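PDB 5MYP: aldehyde dehydrogenase from Trypanosoma brucei, which probably oxidises aldehydes to carboxylic acids, with NAD+ as the coenzyme. Local coordinates for residues 10-14 with 15-19; 241-244 with 245-249; 82-85 with 86-90; 163-166 with 167-171. All coordinates share one frame; numbering follows the deposited sequence. Where two conformers were deposited one is given.

Contact 1 of 4, residues 10-14 with 15-19. Unlike the reference sequence in segment 15-19: V19 (reference Thr).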
loop_
_atom_site.group_PDB
_atom_site.type_symbol
_atom_site.label_atom_id
_atom_site.label_comp_id
_atom_site.label_asym_id
_atom_site.label_seq_id
_atom_site.Cartn_x
_atom_site.Cartn_y
_atom_site.Cartn_z
ATOM N N GLU A 10 17.550 -20.174 20.639
ATOM C CA GLU A 10 18.917 -19.963 20.166
ATOM C C GLU A 10 18.894 -18.901 19.067
ATOM O O GLU A 10 18.036 -18.948 18.186
ATOM C CB GLU A 10 19.506 -21.270 19.627
ATOM C CG GLU A 10 20.980 -21.187 19.246
ATOM C CD GLU A 10 21.534 -22.506 18.722
ATOM O OE1 GLU A 10 21.077 -23.582 19.176
ATOM O OE2 GLU A 10 22.438 -22.472 17.855
ATOM N N ASN A 11 19.821 -17.944 19.129
ATOM C CA ASN A 11 19.945 -16.923 18.083
ATOM C C ASN A 11 20.346 -17.583 16.767
ATOM O O ASN A 11 21.217 -18.452 16.744
ATOM C CB ASN A 11 20.994 -15.868 18.448
ATOM C CG ASN A 11 20.567 -14.968 19.599
ATOM O OD1 ASN A 11 19.383 -14.704 19.808
ATOM N ND2 ASN A 11 21.544 -14.474 20.343
ATOM N N THR A 12 19.691 -17.179 15.679
ATOM C CA THR A 12 20.061 -17.644 14.349
ATOM C C THR A 12 21.403 -17.021 13.982
ATOM O O THR A 12 21.574 -15.811 14.116
ATOM C CB THR A 12 19.010 -17.238 13.297
ATOM O OG1 THR A 12 17.702 -17.608 13.761
ATOM C CG2 THR A 12 19.303 -17.902 11.943
ATOM N N SER A 13 22.353 -17.845 13.542
ATOM C CA SER A 13 23.655 -17.342 13.106
ATOM C C SER A 13 23.466 -16.476 11.866
ATOM O O SER A 13 22.600 -16.756 11.029
ATOM C CB SER A 13 24.633 -18.482 12.809
ATOM O OG SER A 13 24.313 -19.126 11.586
ATOM N N LEU A 14 24.283 -15.436 11.751
ATOM C CA LEU A 14 24.185 -14.504 10.628
ATOM C C LEU A 14 24.407 -15.186 9.272
ATOM O O LEU A 14 23.786 -14.806 8.283
ATOM C CB LEU A 14 25.155 -13.323 10.809
ATOM C CG LEU A 14 24.945 -12.451 12.055
ATOM C CD1 LEU A 14 25.989 -11.342 12.114
ATOM C CD2 LEU A 14 23.541 -11.871 12.079
ATOM N N GLU A 15 25.280 -16.194 9.245
ATOM C CA GLU A 15 25.558 -16.968 8.034
ATOM C C GLU A 15 24.351 -17.797 7.570
ATOM O O GLU A 15 24.175 -18.004 6.367
ATOM C CB GLU A 15 26.774 -17.882 8.265
ATOM C CG GLU A 15 27.002 -18.927 7.182
ATOM C CD GLU A 15 28.235 -19.774 7.442
ATOM O OE1 GLU A 15 28.219 -20.976 7.104
ATOM O OE2 GLU A 15 29.222 -19.239 7.988
ATOM N N ASN A 16 23.537 -18.269 8.519
ATOM C CA ASN A 16 22.324 -19.052 8.203
ATOM C C ASN A 16 21.126 -18.222 7.727
ATOM O O ASN A 16 20.199 -18.781 7.139
ATOM C CB ASN A 16 21.890 -19.919 9.403
ATOM C CG ASN A 16 22.779 -21.142 9.607
ATOM O OD1 ASN A 16 23.489 -21.572 8.694
ATOM N ND2 ASN A 16 22.732 -21.715 10.802
ATOM N N ILE A 17 21.132 -16.913 7.978
ATOM C CA ILE A 17 20.003 -16.052 7.591
ATOM C C ILE A 17 19.765 -16.042 6.064
ATOM O O ILE A 17 18.634 -16.273 5.637
ATOM C CB ILE A 17 20.108 -14.634 8.227
ATOM C CG1 ILE A 17 19.819 -14.738 9.730
ATOM C CG2 ILE A 17 19.144 -13.648 7.561
ATOM C CD1 ILE A 17 20.238 -13.528 10.542
ATOM N N PRO A 18 20.816 -15.799 5.245
ATOM C CA PRO A 18 20.661 -15.930 3.783
ATOM C C PRO A 18 20.175 -17.308 3.312
ATOM O O PRO A 18 19.409 -17.381 2.349
ATOM C CB PRO A 18 22.074 -15.673 3.245
ATOM C CG PRO A 18 22.753 -14.876 4.299
ATOM C CD PRO A 18 22.121 -15.212 5.611
ATOM N N VAL A 19 20.612 -18.370 3.991
ATOM C CA VAL A 19 20.234 -19.745 3.626
ATOM C C VAL A 19 18.742 -19.973 3.877
ATOM O O VAL A 19 18.049 -20.529 3.027
ATOM C CB VAL A 19 21.066 -20.803 4.400
ATOM C CG1 VAL A 19 20.628 -22.222 4.033
ATOM C CG2 VAL A 19 22.555 -20.616 4.128
HETATM O O HOH W 1 21.683 -20.694 13.118
#

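Contact 2 of 4, residues 241-244 with 245-249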
loop_
_atom_site.group_PDB
_atom_site.type_symbol
_atom_site.label_atom_id
_atom_site.label_comp_id
_atom_site.label_asym_id
_atom_site.label_seq_id
_atom_site.Cartn_x
_atom_site.Cartn_y
_atom_site.Cartn_z
ATOM N N LYS A 241 -21.603 3.086 34.539
ATOM C CA LYS A 241 -20.984 1.847 35.025
ATOM C C LYS A 241 -20.437 0.999 33.874
ATOM O O LYS A 241 -19.316 0.493 33.957
ATOM C CB LYS A 241 -21.970 1.021 35.859
ATOM C CG LYS A 241 -21.295 -0.056 36.695
ATOM C CD LYS A 241 -22.231 -0.654 37.743
ATOM C CE LYS A 241 -22.920 -1.909 37.244
ATOM N NZ LYS A 241 -22.048 -3.110 37.370
ATOM N N VAL A 242 -21.224 0.860 32.807
ATOM C CA VAL A 242 -20.806 0.097 31.623
ATOM C C VAL A 242 -19.688 0.836 30.863
ATOM O O VAL A 242 -18.752 0.199 30.373
ATOM C CB VAL A 242 -21.996 -0.211 30.679
ATOM C CG1 VAL A 242 -21.520 -0.882 29.391
ATOM C CG2 VAL A 242 -23.021 -1.086 31.389
ATOM N N VAL A 243 -19.798 2.164 30.778
ATOM C CA VAL A 243 -18.749 3.009 30.189
ATOM C C VAL A 243 -17.414 2.741 30.890
ATOM O O VAL A 243 -16.410 2.462 30.234
ATOM C CB VAL A 243 -19.097 4.523 30.281
ATOM C CG1 VAL A 243 -17.898 5.403 29.919
ATOM C CG2 VAL A 243 -20.283 4.868 29.387
ATOM N N ALA A 244 -17.429 2.808 32.219
ATOM C CA ALA A 244 -16.220 2.642 33.032
ATOM C C ALA A 244 -15.666 1.219 32.986
ATOM O O ALA A 244 -14.448 1.026 32.964
ATOM C CB ALA A 244 -16.492 3.057 34.471
ATOM N N GLU A 245 -16.560 0.230 32.984
ATOM C CA GLU A 245 -16.151 -1.173 32.897
ATOM C C GLU A 245 -15.437 -1.489 31.581
ATOM O O GLU A 245 -14.421 -2.185 31.579
ATOM C CB GLU A 245 -17.349 -2.106 33.102
ATOM C CG GLU A 245 -17.757 -2.224 34.569
ATOM C CD GLU A 245 -19.106 -2.892 34.784
ATOM O OE1 GLU A 245 -19.915 -2.989 33.833
ATOM O OE2 GLU A 245 -19.359 -3.319 35.931
ATOM N N ARG A 246 -15.955 -0.957 30.476
ATOM C CA ARG A 246 -15.349 -1.179 29.161
ATOM C C ARG A 246 -13.986 -0.488 29.038
ATOM O O ARG A 246 -13.022 -1.108 28.584
ATOM C CB ARG A 246 -16.304 -0.753 28.045
ATOM C CG ARG A 246 -17.487 -1.703 27.935
ATOM C CD ARG A 246 -18.575 -1.231 26.989
ATOM N NE ARG A 246 -19.687 -2.187 26.982
ATOM C CZ ARG A 246 -20.745 -2.145 26.172
ATOM N NH1 ARG A 246 -20.879 -1.187 25.257
ATOM N NH2 ARG A 246 -21.690 -3.079 26.280
ATOM N N ILE A 247 -13.909 0.771 29.473
ATOM C CA ILE A 247 -12.645 1.525 29.454
ATOM C C ILE A 247 -11.601 0.844 30.344
ATOM O O ILE A 247 -10.467 0.627 29.915
ATOM C CB ILE A 247 -12.836 3.002 29.891
ATOM C CG1 ILE A 247 -13.675 3.759 28.857
ATOM C CG2 ILE A 247 -11.488 3.708 30.074
ATOM C CD1 ILE A 247 -14.231 5.087 29.334
ATOM N N MET A 248 -11.994 0.502 31.572
ATOM C CA MET A 248 -11.076 -0.093 32.543
ATOM C C MET A 248 -10.596 -1.476 32.100
ATOM O O MET A 248 -9.425 -1.804 32.279
ATOM C CB MET A 248 -11.726 -0.153 33.935
ATOM C CG MET A 248 -10.830 -0.641 35.067
ATOM S SD MET A 248 -9.221 0.175 35.218
ATOM C CE MET A 248 -9.721 1.878 35.440
ATOM N N TRP A 249 -11.490 -2.273 31.512
ATOM C CA TRP A 249 -11.098 -3.572 30.945
ATOM C C TRP A 249 -10.012 -3.407 29.875
ATOM O O TRP A 249 -8.994 -4.095 29.912
ATOM C CB TRP A 249 -12.303 -4.324 30.351
ATOM C CG TRP A 249 -11.876 -5.483 29.495
ATOM C CD1 TRP A 249 -11.409 -6.690 29.925
ATOM C CD2 TRP A 249 -11.832 -5.521 28.067
ATOM N NE1 TRP A 249 -11.089 -7.486 28.851
ATOM C CE2 TRP A 249 -11.338 -6.791 27.697
ATOM C CE3 TRP A 249 -12.160 -4.604 27.061
ATOM C CZ2 TRP A 249 -11.174 -7.171 26.362
ATOM C CZ3 TRP A 249 -11.993 -4.982 25.733
ATOM C CH2 TRP A 249 -11.508 -6.256 25.397
#

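Contact 3 of 4, residues 82-85 with 86-90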
loop_
_atom_site.group_PDB
_atom_site.type_symbol
_atom_site.label_atom_id
_atom_site.label_comp_id
_atom_site.label_asym_id
_atom_site.label_seq_id
_atom_site.Cartn_x
_atom_site.Cartn_y
_atom_site.Cartn_z
ATOM N N ASN A 82 -10.305 -18.518 14.996
ATOM C CA ASN A 82 -11.285 -17.899 14.098
ATOM C C ASN A 82 -10.658 -17.436 12.783
ATOM O O ASN A 82 -11.284 -17.550 11.732
ATOM C CB ASN A 82 -11.986 -16.717 14.782
ATOM C CG ASN A 82 -12.840 -17.145 15.971
ATOM O OD1 ASN A 82 -13.249 -18.302 16.083
ATOM N ND2 ASN A 82 -13.103 -16.205 16.869
ATOM N N GLU A 83 -9.429 -16.922 12.848
ATOM C CA GLU A 83 -8.696 -16.492 11.647
ATOM C C GLU A 83 -8.422 -17.662 10.702
ATOM O O GLU A 83 -8.631 -17.537 9.497
ATOM C CB GLU A 83 -7.371 -15.817 12.028
ATOM C CG GLU A 83 -6.645 -15.129 10.876
ATOM C CD GLU A 83 -7.309 -13.845 10.410
ATOM O OE1 GLU A 83 -8.210 -13.318 11.103
ATOM O OE2 GLU A 83 -6.914 -13.340 9.339
ATOM N N VAL A 84 -7.965 -18.790 11.242
ATOM C CA VAL A 84 -7.702 -19.973 10.414
ATOM C C VAL A 84 -8.992 -20.468 9.765
ATOM O O VAL A 84 -9.014 -20.731 8.557
ATOM C CB VAL A 84 -7.063 -21.151 11.188
ATOM C CG1 VAL A 84 -6.884 -22.347 10.250
ATOM C CG2 VAL A 84 -5.715 -20.771 11.776
ATOM N N TRP A 85 -10.052 -20.597 10.559
ATOM C CA TRP A 85 -11.352 -21.058 10.039
ATOM C C TRP A 85 -11.866 -20.132 8.938
ATOM O O TRP A 85 -12.319 -20.607 7.894
ATOM C CB TRP A 85 -12.428 -21.127 11.133
ATOM C CG TRP A 85 -12.257 -22.128 12.224
ATOM C CD1 TRP A 85 -11.236 -23.016 12.392
ATOM C CD2 TRP A 85 -13.134 -22.311 13.350
ATOM N NE1 TRP A 85 -11.439 -23.766 13.532
ATOM C CE2 TRP A 85 -12.591 -23.348 14.142
ATOM C CE3 TRP A 85 -14.332 -21.700 13.763
ATOM C CZ2 TRP A 85 -13.202 -23.790 15.325
ATOM C CZ3 TRP A 85 -14.943 -22.145 14.940
ATOM C CH2 TRP A 85 -14.373 -23.178 15.704
ATOM N N HIS A 86 -11.775 -18.817 9.170
ATOM C CA HIS A 86 -12.138 -17.818 8.166
ATOM C C HIS A 86 -11.370 -18.033 6.860
ATOM O O HIS A 86 -11.973 -18.103 5.793
ATOM C CB HIS A 86 -11.876 -16.402 8.701
ATOM C CG HIS A 86 -12.151 -15.313 7.711
ATOM N ND1 HIS A 86 -13.237 -14.473 7.814
ATOM C CD2 HIS A 86 -11.483 -14.931 6.594
ATOM C CE1 HIS A 86 -13.229 -13.622 6.801
ATOM N NE2 HIS A 86 -12.175 -13.880 6.048
ATOM N N LEU A 87 -10.046 -18.133 6.955
ATOM C CA LEU A 87 -9.193 -18.235 5.765
ATOM C C LEU A 87 -9.415 -19.532 4.980
ATOM O O LEU A 87 -9.456 -19.497 3.751
ATOM C CB LEU A 87 -7.707 -18.052 6.128
ATOM C CG LEU A 87 -7.327 -16.620 6.552
ATOM C CD1 LEU A 87 -5.914 -16.584 7.109
ATOM C CD2 LEU A 87 -7.476 -15.625 5.405
ATOM N N ILE A 88 -9.586 -20.655 5.682
ATOM C CA ILE A 88 -9.892 -21.936 5.023
ATOM C C ILE A 88 -11.272 -21.880 4.349
ATOM O O ILE A 88 -11.394 -22.213 3.168
ATOM C CB ILE A 88 -9.817 -23.138 6.001
ATOM C CG1 ILE A 88 -8.375 -23.344 6.475
ATOM C CG2 ILE A 88 -10.330 -24.420 5.335
ATOM C CD1 ILE A 88 -8.233 -24.271 7.667
ATOM N N GLU A 89 -12.286 -21.450 5.101
ATOM C CA GLU A 89 -13.669 -21.364 4.598
ATOM C C GLU A 89 -13.822 -20.497 3.352
ATOM O O GLU A 89 -14.559 -20.863 2.436
ATOM C CB GLU A 89 -14.611 -20.803 5.673
ATOM C CG GLU A 89 -14.983 -21.776 6.784
ATOM C CD GLU A 89 -15.652 -21.090 7.965
ATOM O OE1 GLU A 89 -16.189 -19.969 7.790
ATOM O OE2 GLU A 89 -15.642 -21.673 9.071
ATOM N N HIS A 90 -13.139 -19.352 3.331
ATOM C CA HIS A 90 -13.329 -18.346 2.280
ATOM C C HIS A 90 -12.254 -18.327 1.179
ATOM O O HIS A 90 -12.342 -17.506 0.269
ATOM C CB HIS A 90 -13.445 -16.952 2.912
ATOM C CG HIS A 90 -14.595 -16.814 3.861
ATOM N ND1 HIS A 90 -15.906 -16.995 3.476
ATOM C CD2 HIS A 90 -14.632 -16.507 5.177
ATOM C CE1 HIS A 90 -16.700 -16.814 4.516
ATOM N NE2 HIS A 90 -15.951 -16.520 5.563
#

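Contact 4 of 4, residues 163-166 with 167-171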
loop_
_atom_site.group_PDB
_atom_site.type_symbol
_atom_site.label_atom_id
_atom_site.label_comp_id
_atom_site.label_asym_id
_atom_site.label_seq_id
_atom_site.Cartn_x
_atom_site.Cartn_y
_atom_site.Cartn_z
ATOM N N LEU A 163 7.350 -21.637 20.110
ATOM C CA LEU A 163 6.930 -21.538 18.708
ATOM C C LEU A 163 8.005 -22.064 17.761
ATOM O O LEU A 163 7.696 -22.750 16.791
ATOM C CB LEU A 163 6.588 -20.088 18.343
ATOM C CG LEU A 163 6.068 -19.827 16.923
ATOM C CD1 LEU A 163 4.769 -20.584 16.652
ATOM C CD2 LEU A 163 5.887 -18.339 16.710
ATOM N N THR A 164 9.261 -21.729 18.040
ATOM C CA THR A 164 10.394 -22.205 17.239
ATOM C C THR A 164 10.520 -23.733 17.308
ATOM O O THR A 164 10.769 -24.372 16.294
ATOM C CB THR A 164 11.706 -21.513 17.665
ATOM O OG1 THR A 164 11.578 -20.096 17.449
ATOM C CG2 THR A 164 12.901 -22.033 16.876
ATOM N N LYS A 165 10.317 -24.306 18.490
ATOM C CA LYS A 165 10.309 -25.764 18.664
ATOM C C LYS A 165 9.144 -26.429 17.906
ATOM O O LYS A 165 9.346 -27.418 17.198
ATOM C CB LYS A 165 10.241 -26.128 20.156
ATOM C CG LYS A 165 10.279 -27.630 20.438
ATOM C CD LYS A 165 10.073 -27.969 21.906
ATOM C CE LYS A 165 9.576 -29.402 22.061
ATOM N NZ LYS A 165 9.678 -29.923 23.455
ATOM N N LEU A 166 7.940 -25.876 18.050
ATOM C CA LEU A 166 6.722 -26.525 17.541
ATOM C C LEU A 166 6.477 -26.342 16.048
ATOM O O LEU A 166 6.029 -27.273 15.393
ATOM C CB LEU A 166 5.486 -26.046 18.309
ATOM C CG LEU A 166 5.362 -26.487 19.766
ATOM C CD1 LEU A 166 4.186 -25.775 20.409
ATOM C CD2 LEU A 166 5.196 -27.994 19.884
ATOM N N LEU A 167 6.763 -25.154 15.516
ATOM C CA LEU A 167 6.353 -24.801 14.148
ATOM C C LEU A 167 6.831 -25.784 13.056
ATOM O O LEU A 167 6.017 -26.191 12.220
ATOM C CB LEU A 167 6.748 -23.350 13.806
ATOM C CG LEU A 167 6.216 -22.737 12.506
ATOM C CD1 LEU A 167 4.699 -22.691 12.512
ATOM C CD2 LEU A 167 6.814 -21.349 12.318
ATOM N N PRO A 168 8.124 -26.198 13.082
ATOM C CA PRO A 168 8.608 -27.190 12.103
ATOM C C PRO A 168 7.852 -28.527 12.091
ATOM O O PRO A 168 7.812 -29.192 11.061
ATOM C CB PRO A 168 10.070 -27.414 12.507
ATOM C CG PRO A 168 10.446 -26.185 13.241
ATOM C CD PRO A 168 9.208 -25.769 13.981
ATOM N N LYS A 169 7.265 -28.911 13.220
ATOM C CA LYS A 169 6.454 -30.133 13.295
ATOM C C LYS A 169 5.105 -30.021 12.570
ATOM O O LYS A 169 4.504 -31.042 12.248
ATOM C CB LYS A 169 6.305 -30.569 14.759
ATOM C CG LYS A 169 7.672 -30.920 15.352
ATOM C CD LYS A 169 7.605 -31.624 16.697
ATOM C CE LYS A 169 7.175 -30.690 17.808
ATOM N NZ LYS A 169 7.352 -31.350 19.137
ATOM N N TYR A 170 4.652 -28.794 12.300
ATOM C CA TYR A 170 3.396 -28.550 11.583
ATOM C C TYR A 170 3.551 -27.975 10.167
ATOM O O TYR A 170 2.749 -28.300 9.288
ATOM C CB TYR A 170 2.479 -27.663 12.429
ATOM C CG TYR A 170 2.124 -28.310 13.746
ATOM C CD1 TYR A 170 2.953 -28.166 14.850
ATOM C CD2 TYR A 170 0.972 -29.086 13.888
ATOM C CE1 TYR A 170 2.649 -28.760 16.066
ATOM C CE2 TYR A 170 0.655 -29.683 15.101
ATOM C CZ TYR A 170 1.497 -29.519 16.188
ATOM O OH TYR A 170 1.194 -30.095 17.402
ATOM N N VAL A 171 4.556 -27.126 9.948
ATOM C CA VAL A 171 4.807 -26.538 8.630
ATOM C C VAL A 171 6.289 -26.603 8.298
ATOM O O VAL A 171 7.131 -26.322 9.153
ATOM C CB VAL A 171 4.345 -25.063 8.564
ATOM C CG1 VAL A 171 4.475 -24.521 7.140
ATOM C CG2 VAL A 171 2.919 -24.925 9.079
#

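Contact 1 of 4, residues 10-14 with 15-19
S13 caps the N-terminal end of helix 16-29. Its OG accepts the backbone N-H of N16 at 3.3 Å, with an N-H...O angle of 144°. At chi1 74°, OG sits between the backbone N and the carbonyl carbon of S13, which turns it toward the first helical turn. S13 O accepts two further N-H groups, from N16 N at 3.1 Å and from I17 N at 3.4 Å, both weakly. The tighter part of the contact is apolar and centres on buried I17. T12 CG2 approaches I17 CG1 to 3.9 Å. The side chains of L14 and I17 run alongside each other, with L14 CD2 and I17 CD1 4.0 Å apart. The polar part, around S13 OG and N16, is looser and lies at the surface. There a water accepts from S13 N at 3.0 Å and from N16 ND2 at 2.7 Å, so it bridges the loop and the helix. On the protein side, L14 and I17 rest on A188 of helix 183-191. T12 OG1 bonds to N180 N, just beyond strand 176-178, and the T12 methyl side also meets V179.

Contact 2 of 4, residues 241-244 with 245-249
The beta-alpha-beta unit of strand 229-232, helix 240-252 and strand 264-268 contains this contact, in which K241, V242 and V243 of the crossover helix each meet the residue four positions on. The unit belongs to the mixed sheet of what is, in this family, the catalytic domain. Regular alpha-helical bonds run through the segment, such as I247 N to V243 O at 3.1 Å. On the exposed side K241 NZ and E245 OE2 form a salt bridge of 3.1 Å. NZ reaches the syn side of the carboxylate but lies 31° out of its plane. K241 gets there by bending at chi3 (94°) and chi4. On the buried side V243 CG1 lies against I247 CD1 at 3.7 Å, and both residues pack on F398 of strand 395-398. R246 points to the subunit interface. Its NH1 bonds to N420 O of its own chain and to G463 O of the second subunit. W249 also faces that subunit, with a cation-pi contact to its R473. Within the helix, one methyl lies over the R246 guanidinium: V242 CG1 sits 3.2 Å above the plane, displaced from the centre of the group, and 3.3 Å from R246 NE.

Contact 3 of 4, residues 82-85 with 86-90
The ring of H86, whose CB lies 3.3 Å from N82 O, has H90 CD2 over the centre of one face, 3.5 Å above the plane. The H90 ring has H86 CG at its edge, in plane, and E89 CB over one face. H86 is held at both ring nitrogens: NE2 bonds to Y94 OH, and ND1 weakly to D429 OD2. On another side of helix 69-95, V84 CG1 and I88 CD1 are 3.5 Å apart, a tight fit for two carbons. Their side chains run alongside each other, against L47 and L43 of helix 36-52. E89 leans back over the previous turn, with its CG 3.1 Å from W85 O. E83 bends at chi2 (72°) and brings its OE2 to 4.1 Å from L87 CD1. Both residues face L139 of helix 132-143. E83 OE1 takes a bond from Q136 NE2, and OE2 one from G446 N. The E83 side chain is about 11 Å from that of E223, a predicted active-site residue. With a donor on each oxygen, the buried carboxylate of E83 is probably fixed in rotation and may keep its charge.

Contact 4 of 4, residues 163-166 with 167-171
L167 N donates to L163 O at 2.9 Å, the one regular alpha-helical bond between the two segments. The next position is P168, which has no N-H to give. Its ring carbon CD comes within 3.1 Å of T164 O, where a donor would otherwise sit, and the helix kinks. K169 N then reaches back only three residues, to L166 O at 3.0 Å. That bond is bent to 135°, and the donor stands above the carbonyl plane. L166 O also lies in plane at the edge of the Y170 ring, 3.2 Å from CD1. L167 O accepts two backbone bonds, from Y170 N and V171 N. K169 bends at chi3 (-72°), placing its CE 3.9 Å from L166 CD2. Its ammonium ends 5.1 Å from that of K165, K169 NZ to K165 NZ, and the two like charges probably repel mildly at the surface. Y170 OH is anchored by E52 and N53. L163 and L167 turn inward to I150, and L167 also meets V176. The helix is the crossover of a beta-alpha-beta unit, between parallel strands 147-151 and 176-178, as in the Rossmann-like coenzyme domain of aldehyde dehydrogenases.

Overall arrangement
Along the chain the order is contact 1, contact 3, contact 4, contact 2. Contacts 1 and 4 are closest, with centres about 17 Å apart. They share N180, which bonds to T12 through its backbone and to T164 through its side chain. Contacts 3 and 4 have centres about 20 Å apart, and both pack on helices 36-52 and 132-143. Contact 4 lies on the crossover between strands 147-151 and 176-178 of one sheet. Contact 2 belongs to the other large sheet, its centre about 46 Å from that of contact 1, across the chain's centre. Contacts 1, 3 and 4 thus probably belong to the coenzyme-binding part, and contact 2 to the catalytic part. Contacts 2 and 3 both touch the second subunit, contact 3 only weakly through H90.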